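Local structure of ESX-1 secretion system protein EccA1 (Mycobacterium tuberculosis, 4F3V) at residues I76-G88 with Y96-A110. The protein is an ATPase component of the mycobacterial ESX-1 type VII secretion system that may provide energy for the export of virulence factors, represented here by its N-terminal domain. Sequence-based numbering, arbitrary orientation.
Sequences ISMSTLNARIAIG and YPVTSPLAITMGFAA. With SO4 (sulfate ion), chain D.
I85 and Y96 face each other as a hydrogen-bonded antiparallel pair, their backbones joined in both directions: I85 N to Y96 O and Y96 N to I85 O, each 2.9 Å. A third bond, from V98 N to A83 O, is almost straight at the hydrogen (176°), and its donor stands well above the carbonyl plane. Water continues the ladder, one molecule donating to M78 O and V98 O while accepting from A83 N. A second water bridges strand and helix, donating to both A86 O and G107 O.

The apolar contacts lie on the I85 side of the hairpin. With chi1 at 40°, CG1 of I85 sits between its backbone N and carbonyl carbon. From there CD1 reaches the helix backbone, 3.3 Å from A103 O. G107, without a side chain, lets I85 CG1 lie close over the helix. I85 CG1 also meets V98 CG2 at 3.8 Å, while I87 CD1 touches Y96 CB and M106 CE.

On the other face, the R84 guanidinium lies over the Y96-P97 peptide and hydrogen-bonds at its edge to a sulfate ion, probably from the crystallisation liquor, with NH1 3.0 Å from sulfate O3. T95 OG1 accepts from R84 NE, a further restraint on the group.

The whole is a two-stranded antiparallel beta hairpin between helices 69-72 and 101-115, packed on the latter, in the largely helical, TPR-related N-terminal domain.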
loop_
_atom_site.group_PDB
_atom_site.type_symbol
_atom_site.label_atom_id
_atom_site.label_comp_id
_atom_site.label_asym_id
_atom_site.label_seq_id
_atom_site.Cartn_x
_atom_site.Cartn_y
_atom_site.Cartn_z
ATOM N N ILE A 76 -21.907 6.260 -16.990
ATOM C CA ILE A 76 -20.632 6.850 -16.536
ATOM C C ILE A 76 -19.622 5.734 -16.366
ATOM O O ILE A 76 -19.915 4.700 -15.744
ATOM C CB ILE A 76 -20.817 7.610 -15.212
ATOM C CG1 ILE A 76 -21.689 8.865 -15.434
ATOM C CG2 ILE A 76 -19.460 7.972 -14.561
ATOM C CD1 ILE A 76 -22.059 9.599 -14.154
ATOM N N SER A 77 -18.440 5.896 -16.948
ATOM C CA SER A 77 -17.342 4.985 -16.667
ATOM C C SER A 77 -16.747 5.293 -15.274
ATOM O O SER A 77 -16.536 6.451 -14.931
ATOM C CB SER A 77 -16.235 5.125 -17.724
ATOM O OG SER A 77 -15.115 4.370 -17.313
ATOM N N MET A 78 -16.473 4.266 -14.476
ATOM C CA MET A 78 -15.891 4.484 -13.143
ATOM C C MET A 78 -14.522 5.168 -13.217
ATOM O O MET A 78 -14.129 5.838 -12.278
ATOM C CB MET A 78 -15.806 3.192 -12.326
ATOM C CG MET A 78 -17.164 2.716 -11.817
ATOM S SD MET A 78 -17.909 3.891 -10.661
ATOM C CE MET A 78 -16.771 3.631 -9.318
ATOM N N SER A 79 -13.822 5.013 -14.337
ATOM C CA SER A 79 -12.531 5.678 -14.520
ATOM C C SER A 79 -12.653 7.178 -14.507
ATOM O O SER A 79 -11.706 7.876 -14.160
ATOM C CB SER A 79 -11.891 5.243 -15.830
ATOM O OG SER A 79 -11.653 3.853 -15.772
ATOM N N THR A 80 -13.823 7.667 -14.884
ATOM C CA THR A 80 -14.088 9.108 -14.952
ATOM C C THR A 80 -14.131 9.731 -13.543
ATOM O O THR A 80 -13.869 10.914 -13.382
ATOM C CB THR A 80 -15.390 9.336 -15.737
ATOM O OG1 THR A 80 -15.177 8.894 -17.095
ATOM C CG2 THR A 80 -15.803 10.841 -15.741
ATOM N N LEU A 81 -14.440 8.944 -12.517
ATOM C CA LEU A 81 -14.359 9.455 -11.140
ATOM C C LEU A 81 -12.924 9.783 -10.701
ATOM O O LEU A 81 -12.722 10.575 -9.770
ATOM C CB LEU A 81 -14.975 8.480 -10.148
ATOM C CG LEU A 81 -16.485 8.561 -10.009
ATOM C CD1 LEU A 81 -17.118 8.202 -11.353
ATOM C CD2 LEU A 81 -16.950 7.662 -8.870
ATOM N N ASN A 82 -11.940 9.145 -11.347
ATOM C CA ASN A 82 -10.517 9.294 -11.004
ATOM C C ASN A 82 -10.243 8.974 -9.531
ATOM O O ASN A 82 -9.482 9.672 -8.867
ATOM C CB ASN A 82 -9.970 10.682 -11.356
ATOM C CG ASN A 82 -9.968 10.952 -12.852
ATOM O OD1 ASN A 82 -9.484 10.137 -13.639
ATOM N ND2 ASN A 82 -10.507 12.110 -13.255
ATOM N N ALA A 83 -10.885 7.924 -9.015
ATOM C CA ALA A 83 -10.605 7.444 -7.652
ATOM C C ALA A 83 -9.250 6.714 -7.660
ATOM O O ALA A 83 -8.879 6.104 -8.676
ATOM C CB ALA A 83 -11.713 6.537 -7.159
ATOM N N ARG A 84 -8.498 6.846 -6.571
ATOM C CA ARG A 84 -7.201 6.179 -6.410
ATOM C C ARG A 84 -7.159 5.584 -5.016
ATOM O O ARG A 84 -7.777 6.129 -4.111
ATOM C CB ARG A 84 -6.049 7.164 -6.603
ATOM C CG ARG A 84 -6.019 7.825 -7.982
ATOM C CD ARG A 84 -4.758 8.680 -8.165
ATOM N NE ARG A 84 -3.549 7.848 -8.276
ATOM C CZ ARG A 84 -3.065 7.304 -9.398
ATOM N NH1 ARG A 84 -3.653 7.466 -10.575
ATOM N NH2 ARG A 84 -1.992 6.548 -9.332
ATOM N N ILE A 85 -6.449 4.474 -4.841
ATOM C CA ILE A 85 -6.273 3.848 -3.522
ATOM C C ILE A 85 -4.767 3.635 -3.212
ATOM O O ILE A 85 -3.927 3.558 -4.117
ATOM C CB ILE A 85 -7.038 2.520 -3.352
ATOM C CG1 ILE A 85 -6.993 1.637 -4.602
ATOM C CG2 ILE A 85 -8.496 2.763 -2.954
ATOM C CD1 ILE A 85 -5.753 0.798 -4.769
ATOM N N ALA A 86 -4.436 3.550 -1.935
ATOM C CA ALA A 86 -3.062 3.379 -1.453
ATOM C C ALA A 86 -2.585 1.928 -1.561
ATOM O O ALA A 86 -3.315 1.016 -1.183
ATOM C CB ALA A 86 -2.979 3.872 0.006
ATOM N N ILE A 87 -1.412 1.699 -2.157
ATOM C CA ILE A 87 -0.863 0.340 -2.325
ATOM C C ILE A 87 0.627 0.211 -1.923
ATOM O O ILE A 87 1.230 -0.846 -2.092
ATOM C CB ILE A 87 -1.032 -0.229 -3.760
ATOM C CG1 ILE A 87 -0.265 0.594 -4.806
ATOM C CG2 ILE A 87 -2.497 -0.348 -4.185
ATOM C CD1 ILE A 87 0.049 -0.186 -6.084
ATOM N N GLY A 88 1.210 1.279 -1.385
ATOM C CA GLY A 88 2.647 1.298 -1.085
ATOM C C GLY A 88 3.091 0.602 0.182
ATOM O O GLY A 88 4.286 0.281 0.336
ATOM N N TYR A 96 -2.863 3.797 -6.788
ATOM C CA TYR A 96 -3.240 3.052 -7.982
ATOM C C TYR A 96 -4.670 3.482 -8.359
ATOM O O TYR A 96 -5.509 3.619 -7.472
ATOM C CB TYR A 96 -3.192 1.551 -7.652
ATOM C CG TYR A 96 -3.191 0.694 -8.869
ATOM C CD1 TYR A 96 -2.005 0.464 -9.576
ATOM C CD2 TYR A 96 -4.372 0.122 -9.339
ATOM C CE1 TYR A 96 -2.009 -0.293 -10.731
ATOM C CE2 TYR A 96 -4.380 -0.637 -10.484
ATOM C CZ TYR A 96 -3.196 -0.846 -11.178
ATOM O OH TYR A 96 -3.216 -1.624 -12.306
ATOM N N PRO A 97 -4.939 3.734 -9.646
ATOM C CA PRO A 97 -6.292 4.165 -10.043
ATOM C C PRO A 97 -7.342 3.047 -9.997
ATOM O O PRO A 97 -7.067 1.915 -10.385
ATOM C CB PRO A 97 -6.084 4.667 -11.479
ATOM C CG PRO A 97 -4.984 3.799 -11.996
ATOM C CD PRO A 97 -4.036 3.663 -10.806
ATOM N N VAL A 98 -8.532 3.367 -9.505
ATOM C CA VAL A 98 -9.595 2.383 -9.380
ATOM C C VAL A 98 -10.327 2.411 -10.713
ATOM O O VAL A 98 -11.181 3.285 -10.935
ATOM C CB VAL A 98 -10.538 2.702 -8.210
ATOM C CG1 VAL A 98 -11.569 1.592 -8.003
ATOM C CG2 VAL A 98 -9.756 2.907 -6.931
ATOM N N THR A 99 -9.935 1.522 -11.627
ATOM C CA THR A 99 -10.617 1.380 -12.912
ATOM C C THR A 99 -11.209 -0.007 -13.163
ATOM O O THR A 99 -11.841 -0.253 -14.190
ATOM C CB THR A 99 -9.650 1.728 -14.045
ATOM O OG1 THR A 99 -8.649 0.728 -14.113
ATOM C CG2 THR A 99 -8.968 3.118 -13.801
ATOM N N SER A 100 -11.052 -0.896 -12.199
ATOM C CA SER A 100 -11.555 -2.263 -12.294
ATOM C C SER A 100 -11.527 -2.866 -10.889
ATOM O O SER A 100 -10.929 -2.295 -9.981
ATOM C CB SER A 100 -10.638 -3.067 -13.197
ATOM O OG SER A 100 -9.388 -3.246 -12.569
ATOM N N PRO A 101 -12.149 -4.032 -10.697
ATOM C CA PRO A 101 -12.123 -4.672 -9.368
ATOM C C PRO A 101 -10.725 -5.024 -8.862
ATOM O O PRO A 101 -10.507 -5.091 -7.633
ATOM C CB PRO A 101 -12.975 -5.922 -9.580
ATOM C CG PRO A 101 -13.941 -5.514 -10.638
ATOM C CD PRO A 101 -13.075 -4.719 -11.599
ATOM N N LEU A 102 -9.762 -5.198 -9.762
ATOM C CA LEU A 102 -8.377 -5.429 -9.342
ATOM C C LEU A 102 -7.909 -4.347 -8.366
ATOM O O LEU A 102 -7.338 -4.655 -7.316
ATOM C CB LEU A 102 -7.443 -5.451 -10.549
ATOM C CG LEU A 102 -5.958 -5.730 -10.229
ATOM C CD1 LEU A 102 -5.803 -7.054 -9.484
ATOM C CD2 LEU A 102 -5.169 -5.783 -11.530
ATOM N N ALA A 103 -8.141 -3.079 -8.711
ATOM C CA ALA A 103 -7.741 -1.960 -7.839
ATOM C C ALA A 103 -8.349 -2.067 -6.439
ATOM O O ALA A 103 -7.687 -1.783 -5.429
ATOM C CB ALA A 103 -8.115 -0.620 -8.458
ATOM N N ILE A 104 -9.616 -2.477 -6.383
ATOM C CA ILE A 104 -10.303 -2.582 -5.106
ATOM C C ILE A 104 -9.640 -3.673 -4.271
ATOM O O ILE A 104 -9.426 -3.486 -3.055
ATOM C CB ILE A 104 -11.791 -2.926 -5.252
ATOM C CG1 ILE A 104 -12.516 -1.924 -6.179
ATOM C CG2 ILE A 104 -12.448 -2.982 -3.873
ATOM C CD1 ILE A 104 -13.941 -2.345 -6.465
ATOM N N THR A 105 -9.305 -4.791 -4.927
ATOM C CA THR A 105 -8.622 -5.919 -4.281
ATOM C C THR A 105 -7.309 -5.471 -3.653
ATOM O O THR A 105 -7.015 -5.781 -2.482
ATOM C CB THR A 105 -8.279 -7.031 -5.300
ATOM O OG1 THR A 105 -9.446 -7.480 -5.991
ATOM C CG2 THR A 105 -7.584 -8.236 -4.635
ATOM N N MET A 106 -6.540 -4.728 -4.433
ATOM C CA MET A 106 -5.234 -4.260 -3.986
ATOM C C MET A 106 -5.356 -3.271 -2.825
ATOM O O MET A 106 -4.669 -3.400 -1.810
ATOM C CB MET A 106 -4.474 -3.614 -5.136
ATOM C CG MET A 106 -4.105 -4.583 -6.240
ATOM S SD MET A 106 -3.552 -3.696 -7.713
ATOM C CE MET A 106 -1.862 -3.403 -7.244
ATOM N N GLY A 107 -6.244 -2.298 -2.968
ATOM C CA GLY A 107 -6.514 -1.365 -1.899
ATOM C C GLY A 107 -6.988 -2.041 -0.624
ATOM O O GLY A 107 -6.564 -1.678 0.482
ATOM N N PHE A 108 -7.898 -2.996 -0.758
ATOM C CA PHE A 108 -8.442 -3.697 0.413
ATOM C C PHE A 108 -7.328 -4.496 1.112
ATOM O O PHE A 108 -7.192 -4.451 2.333
ATOM C CB PHE A 108 -9.563 -4.633 -0.013
ATOM C CG PHE A 108 -10.096 -5.497 1.096
ATOM C CD1 PHE A 108 -10.844 -4.947 2.118
ATOM C CD2 PHE A 108 -9.868 -6.855 1.102
ATOM C CE1 PHE A 108 -11.352 -5.736 3.139
ATOM C CE2 PHE A 108 -10.380 -7.645 2.114
ATOM C CZ PHE A 108 -11.131 -7.091 3.136
ATOM N N ALA A 109 -6.502 -5.188 0.328
ATOM C CA ALA A 109 -5.406 -5.954 0.886
ATOM C C ALA A 109 -4.448 -5.036 1.653
ATOM O O ALA A 109 -4.020 -5.366 2.763
ATOM C CB ALA A 109 -4.686 -6.730 -0.229
ATOM N N ALA A 110 -4.111 -3.880 1.079
ATOM C CA ALA A 110 -3.196 -2.935 1.752
ATOM C C ALA A 110 -3.818 -2.431 3.054
ATOM O O ALA A 110 -3.143 -2.387 4.103
ATOM C CB ALA A 110 -2.829 -1.762 0.848
HETATM S S SO4 D . -1.297 6.126 -12.998
HETATM O O1 SO4 D . -0.323 7.228 -13.186
HETATM O O2 SO4 D . -1.221 5.677 -11.591
HETATM O O3 SO4 D . -2.677 6.593 -13.271
HETATM O O4 SO4 D . -0.960 5.014 -13.906
HETATM O O HOH W 1 -12.010 5.879 -10.618
HETATM O O HOH W 2 -13.454 1.799 -15.208
HETATM O O HOH W 3 -5.331 0.844 0.551
#